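Local coordinates for PTS-dependent dihydroxyacetone kinase operon regulatory protein (Escherichia coli, PDB 4LRZ), which activates transcription of the dhaKLM operon from a sigma-70 promoter and represses its own gene, this chain being its N-terminal sensor domain, at residues Ser218-Glu221 with Leu225-Ile228; Leu236-Thr241 with Thr249-Leu254. All blocks are in the same frame, centred on the assembly; numbering follows the deposited sequence.

Interaction 1: residues Ser218-Glu221 with Leu225-Ile228; sequences SWDE and LQFI
The β hairpin that opens the PAS sheet brings S218 and W219, at the end of strand 215-219, against L225, Q226 and F227 of strand 225-228. S218 sits opposite F227 as a hydrogen-bonded antiparallel pair, its N donating to F227 O at 2.8 Å, nearly along the C=O axis. Its carbonyl has more to do. S218 O takes a short, straight bond from Q226 N (2.6 Å, 172° at the hydrogen) and a weak, long one from F227 N. Two consecutive residues facing one is the classic β bulge: the register slips by one, and W219 then pairs with L225 across a non-hydrogen-bonded site, W219 CB lying 3.9 Å from L225 CA. This bulge lies at the end of the hairpin at one edge of the five-stranded antiparallel PAS sheet, strand order 2-1-5-4-3.

On one face, the F227 ring lies over S218. With CG between backbone N and carbonyl carbon (chi1 48°), the ring turns back across the neighbouring strand, and S218 CB makes a CH-π contact with its face, 3.4 Å from the centroid and shifted toward the CE1-CZ rim. S218 OG bonds to F299 O of strand 296-304. W219 and L225 point to the other face; there the indole leads away from strand 225-228 to meet the F299 ring. Beyond the bulge, the D220 carboxylate stacks on the Q226 side-chain amide, their planes 13° apart. E221 forms a salt bridge with R200 of the second subunit.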
loop_
_atom_site.group_PDB
_atom_site.type_symbol
_atom_site.label_atom_id
_atom_site.label_comp_id
_atom_site.label_asym_id
_atom_site.label_seq_id
_atom_site.Cartn_x
_atom_site.Cartn_y
_atom_site.Cartn_z
ATOM N N SER F 218 -17.418 0.675 -23.544
ATOM C CA SER F 218 -17.767 0.469 -22.160
ATOM C C SER F 218 -17.725 1.744 -21.375
ATOM O O SER F 218 -16.771 2.541 -21.494
ATOM C CB SER F 218 -16.844 -0.542 -21.529
ATOM O OG SER F 218 -17.182 -0.749 -20.165
ATOM N N TRP F 219 -18.741 1.932 -20.543
ATOM C CA TRP F 219 -18.779 3.129 -19.727
ATOM C C TRP F 219 -19.058 2.916 -18.231
ATOM O O TRP F 219 -19.506 1.845 -17.790
ATOM C CB TRP F 219 -19.681 4.200 -20.356
ATOM C CG TRP F 219 -21.117 3.840 -20.417
ATOM C CD1 TRP F 219 -22.067 4.128 -19.482
ATOM C CD2 TRP F 219 -21.790 3.111 -21.457
ATOM N NE1 TRP F 219 -23.285 3.638 -19.873
ATOM C CE2 TRP F 219 -23.147 3.005 -21.078
ATOM C CE3 TRP F 219 -21.378 2.545 -22.673
ATOM C CZ2 TRP F 219 -24.104 2.373 -21.876
ATOM C CZ3 TRP F 219 -22.322 1.907 -23.463
ATOM C CH2 TRP F 219 -23.676 1.822 -23.057
ATOM N N ASP F 220 -18.781 3.991 -17.499
ATOM C CA ASP F 220 -18.829 4.170 -16.045
ATOM C C ASP F 220 -20.229 4.271 -15.488
ATOM O O ASP F 220 -21.137 4.517 -16.259
ATOM C CB ASP F 220 -18.219 5.558 -15.758
ATOM C CG ASP F 220 -17.020 5.449 -14.964
ATOM O OD1 ASP F 220 -16.329 6.438 -14.696
ATOM O OD2 ASP F 220 -16.783 4.306 -14.567
ATOM N N GLU F 221 -20.381 4.162 -14.159
ATOM C CA GLU F 221 -21.672 4.503 -13.481
ATOM C C GLU F 221 -21.856 6.008 -13.477
ATOM O O GLU F 221 -22.922 6.509 -13.140
ATOM C CB GLU F 221 -21.752 4.011 -12.022
ATOM C CG GLU F 221 -20.877 4.797 -11.023
ATOM C CD GLU F 221 -19.390 4.365 -11.040
ATOM O OE1 GLU F 221 -19.016 3.457 -11.824
ATOM O OE2 GLU F 221 -18.588 4.928 -10.274
ATOM N N LEU F 225 -16.777 7.087 -20.664
ATOM C CA LEU F 225 -16.365 5.973 -21.502
ATOM C C LEU F 225 -15.022 5.476 -20.971
ATOM O O LEU F 225 -14.113 6.290 -20.715
ATOM C CB LEU F 225 -16.240 6.466 -22.947
ATOM C CG LEU F 225 -15.691 5.452 -23.931
ATOM C CD1 LEU F 225 -16.890 4.822 -24.593
ATOM C CD2 LEU F 225 -14.895 6.098 -24.959
ATOM N N GLN F 226 -14.920 4.166 -20.733
ATOM C CA GLN F 226 -13.710 3.612 -20.140
ATOM C C GLN F 226 -12.841 2.946 -21.175
ATOM O O GLN F 226 -11.617 2.999 -21.053
ATOM C CB GLN F 226 -13.993 2.629 -18.969
ATOM C CG GLN F 226 -14.707 3.289 -17.799
ATOM C CD GLN F 226 -13.943 4.491 -17.283
ATOM O OE1 GLN F 226 -14.374 5.642 -17.486
ATOM N NE2 GLN F 226 -12.777 4.249 -16.648
ATOM N N PHE F 227 -13.459 2.282 -22.146
ATOM C CA PHE F 227 -12.723 1.670 -23.238
ATOM C C PHE F 227 -13.568 1.516 -24.483
ATOM O O PHE F 227 -14.811 1.413 -24.402
ATOM C CB PHE F 227 -12.030 0.335 -22.882
ATOM C CG PHE F 227 -12.898 -0.685 -22.141
ATOM C CD1 PHE F 227 -13.663 -1.624 -22.840
ATOM C CD2 PHE F 227 -12.829 -0.780 -20.736
ATOM C CE1 PHE F 227 -14.420 -2.612 -22.150
ATOM C CE2 PHE F 227 -13.573 -1.721 -20.023
ATOM C CZ PHE F 227 -14.373 -2.653 -20.728
ATOM N N ILE F 228 -12.880 1.518 -25.620
ATOM C CA ILE F 228 -13.474 1.292 -26.932
ATOM C C ILE F 228 -12.395 0.682 -27.822
ATOM O O ILE F 228 -11.257 1.160 -27.837
ATOM C CB ILE F 228 -14.019 2.626 -27.532
ATOM C CG1 ILE F 228 -14.734 2.384 -28.850
ATOM C CG2 ILE F 228 -12.891 3.674 -27.731
ATOM C CD1 ILE F 228 -15.448 3.633 -29.385
#

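Interaction 2: residues Leu236-Thr241 with Thr249-Leu254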
loop_
_atom_site.group_PDB
_atom_site.type_symbol
_atom_site.label_atom_id
_atom_site.label_comp_id
_atom_site.label_asym_id
_atom_site.label_seq_id
_atom_site.Cartn_x
_atom_site.Cartn_y
_atom_site.Cartn_z
ATOM N N LEU F 236 -19.120 2.977 -35.238
ATOM C CA LEU F 236 -19.887 4.074 -34.658
ATOM C C LEU F 236 -19.281 5.422 -34.997
ATOM O O LEU F 236 -19.658 6.443 -34.418
ATOM C CB LEU F 236 -19.971 3.925 -33.135
ATOM C CG LEU F 236 -20.661 2.661 -32.635
ATOM C CD1 LEU F 236 -20.770 2.734 -31.157
ATOM C CD2 LEU F 236 -22.036 2.488 -33.273
ATOM N N ARG F 237 -18.360 5.414 -35.955
ATOM C CA ARG F 237 -17.554 6.573 -36.292
ATOM C C ARG F 237 -17.268 7.533 -35.110
ATOM O O ARG F 237 -17.616 8.722 -35.127
ATOM C CB ARG F 237 -18.130 7.275 -37.511
ATOM C CG ARG F 237 -17.950 6.461 -38.797
ATOM C CD ARG F 237 -18.407 7.226 -40.013
ATOM N NE ARG F 237 -19.739 7.799 -39.818
ATOM C CZ ARG F 237 -19.992 9.102 -39.675
ATOM N NH1 ARG F 237 -19.004 10.005 -39.706
ATOM N NH2 ARG F 237 -21.249 9.498 -39.500
ATOM N N LEU F 238 -16.645 6.976 -34.074
ATOM C CA LEU F 238 -16.115 7.769 -32.978
ATOM C C LEU F 238 -14.600 7.867 -33.079
ATOM O O LEU F 238 -13.945 6.980 -33.638
ATOM C CB LEU F 238 -16.531 7.191 -31.618
ATOM C CG LEU F 238 -17.971 7.445 -31.148
ATOM C CD1 LEU F 238 -18.182 6.910 -29.708
ATOM C CD2 LEU F 238 -18.354 8.935 -31.252
ATOM N N ASP F 239 -14.057 8.968 -32.559
ATOM C CA ASP F 239 -12.610 9.139 -32.491
ATOM C C ASP F 239 -11.973 8.096 -31.587
ATOM O O ASP F 239 -12.305 7.974 -30.398
ATOM C CB ASP F 239 -12.203 10.532 -32.023
ATOM C CG ASP F 239 -10.684 10.677 -31.892
ATOM O OD1 ASP F 239 -9.928 9.784 -32.333
ATOM O OD2 ASP F 239 -10.230 11.691 -31.347
ATOM N N ALA F 240 -11.033 7.371 -32.180
ATOM C CA ALA F 240 -10.397 6.197 -31.587
ATOM C C ALA F 240 -9.597 6.436 -30.284
ATOM O O ALA F 240 -9.434 5.497 -29.505
ATOM C CB ALA F 240 -9.502 5.496 -32.661
ATOM N N THR F 241 -9.106 7.675 -30.087
ATOM C CA THR F 241 -8.303 8.084 -28.924
ATOM C C THR F 241 -8.885 9.256 -28.086
ATOM O O THR F 241 -8.513 9.413 -26.915
ATOM C CB THR F 241 -6.800 8.444 -29.284
ATOM O OG1 THR F 241 -6.721 9.774 -29.813
ATOM C CG2 THR F 241 -6.156 7.427 -30.255
ATOM N N THR F 249 -22.853 10.366 -23.314
ATOM C CA THR F 249 -24.014 11.106 -23.824
ATOM C C THR F 249 -23.543 12.103 -24.866
ATOM O O THR F 249 -24.167 12.234 -25.922
ATOM C CB THR F 249 -24.840 11.859 -22.729
ATOM O OG1 THR F 249 -23.971 12.671 -21.924
ATOM C CG2 THR F 249 -25.678 10.877 -21.851
ATOM N N GLU F 250 -22.433 12.791 -24.592
ATOM C CA GLU F 250 -21.879 13.710 -25.587
ATOM C C GLU F 250 -20.977 13.041 -26.630
ATOM O O GLU F 250 -20.313 13.720 -27.402
ATOM C CB GLU F 250 -21.235 14.954 -24.946
ATOM C CG GLU F 250 -20.073 14.716 -23.997
ATOM C CD GLU F 250 -20.022 15.772 -22.885
ATOM O OE1 GLU F 250 -18.916 16.293 -22.608
ATOM O OE2 GLU F 250 -21.093 16.084 -22.295
ATOM N N LEU F 251 -20.972 11.714 -26.682
ATOM C CA LEU F 251 -20.235 11.039 -27.743
ATOM C C LEU F 251 -21.141 10.572 -28.865
ATOM O O LEU F 251 -20.880 10.852 -30.030
ATOM C CB LEU F 251 -19.377 9.900 -27.210
ATOM C CG LEU F 251 -18.073 10.400 -26.568
ATOM C CD1 LEU F 251 -17.380 9.282 -25.812
ATOM C CD2 LEU F 251 -17.131 11.064 -27.591
ATOM N N LEU F 252 -22.212 9.877 -28.513
ATOM C CA LEU F 252 -23.176 9.428 -29.509
ATOM C C LEU F 252 -24.583 9.391 -28.933
ATOM O O LEU F 252 -24.755 9.345 -27.710
ATOM C CB LEU F 252 -22.769 8.067 -30.103
ATOM C CG LEU F 252 -23.105 6.743 -29.423
ATOM C CD1 LEU F 252 -22.380 5.656 -30.160
ATOM C CD2 LEU F 252 -22.697 6.731 -27.957
ATOM N N THR F 253 -25.585 9.427 -29.813
ATOM C CA THR F 253 -26.970 9.300 -29.364
ATOM C C THR F 253 -27.395 7.846 -29.426
ATOM O O THR F 253 -27.234 7.165 -30.447
ATOM C CB THR F 253 -27.937 10.214 -30.141
ATOM O OG1 THR F 253 -27.538 11.577 -29.950
ATOM C CG2 THR F 253 -29.382 10.050 -29.635
ATOM N N LEU F 254 -27.916 7.383 -28.301
ATOM C CA LEU F 254 -28.298 5.994 -28.144
ATOM C C LEU F 254 -29.749 5.750 -28.591
ATOM O O LEU F 254 -30.620 6.593 -28.351
ATOM C CB LEU F 254 -28.081 5.578 -26.690
ATOM C CG LEU F 254 -26.616 5.336 -26.316
ATOM C CD1 LEU F 254 -26.355 5.602 -24.824
ATOM C CD2 LEU F 254 -26.198 3.916 -26.721
#
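L236 meets L252 methyl to methyl: CD1 of each comes to 3.5 Å of the other, the side chains crossing obliquely. L236 is the first residue to leave helical geometry after helix 230-235, and its CB points toward 249-254. On L252 the CG lies between backbone N and carbonyl carbon (chi1 84°), a rotation that carries CD1 across to the L236 methyl. The backbone of L236 is held as well, its O accepting from S277 OG, while its side chain also touches F275 of strand 271-276.

The chain turns at R237, where phi and psi are both positive, and brings L238 back to the contact. L238 divides its two methyls. L238 CD2 lies 3.4 Å from L251 O, so this branch covers backbone, whereas L238 CD1 packs on L251 CB at 4.1 Å and more loosely on L252 CD1 at 4.4 Å. The L238 and L251 side chains cross at about a right angle.

Both segments belong to the long irregular connection between helices 230-235 and 256-264 of the PAS fold, and their leucines join its two ends without a hydrogen bond between them.

Farther along, D239 organises its own turn beyond this apolar patch. Its OD1 accepts from T241 N at 3.2 Å, almost straight at the hydrogen (174°), which makes an Asx turn; the N-H comes from above the carboxylate plane, 67° out of it. D239 O accepts from S243 OG in the intervening loop. T241, at the end of the segment, packs on a polar side chain of another protein's chain.

How the interactions relate
Both contacts lie in the PAS part of the sensor chain, following one another in sequence, with centres 11 Å apart. Interaction 1 joins two regular strands and is mostly backbone hydrogen bonding, with a CH-π contact and a carboxylate-amide stack added; interaction 2 joins two stretches of one irregular connection and relies on leucine side chains. Each is partly buried, but their surroundings differ: the hairpin end borders the second subunit and another protein's chain, whereas in 236-241 and 249-254 that other chain comes near T241 and several residues are exposed. The two meet through apolar side chains, L225 CD2 on L251 CD1 at 4.1 Å and I228 CD1 on L238 CD1 at 4.3 Å.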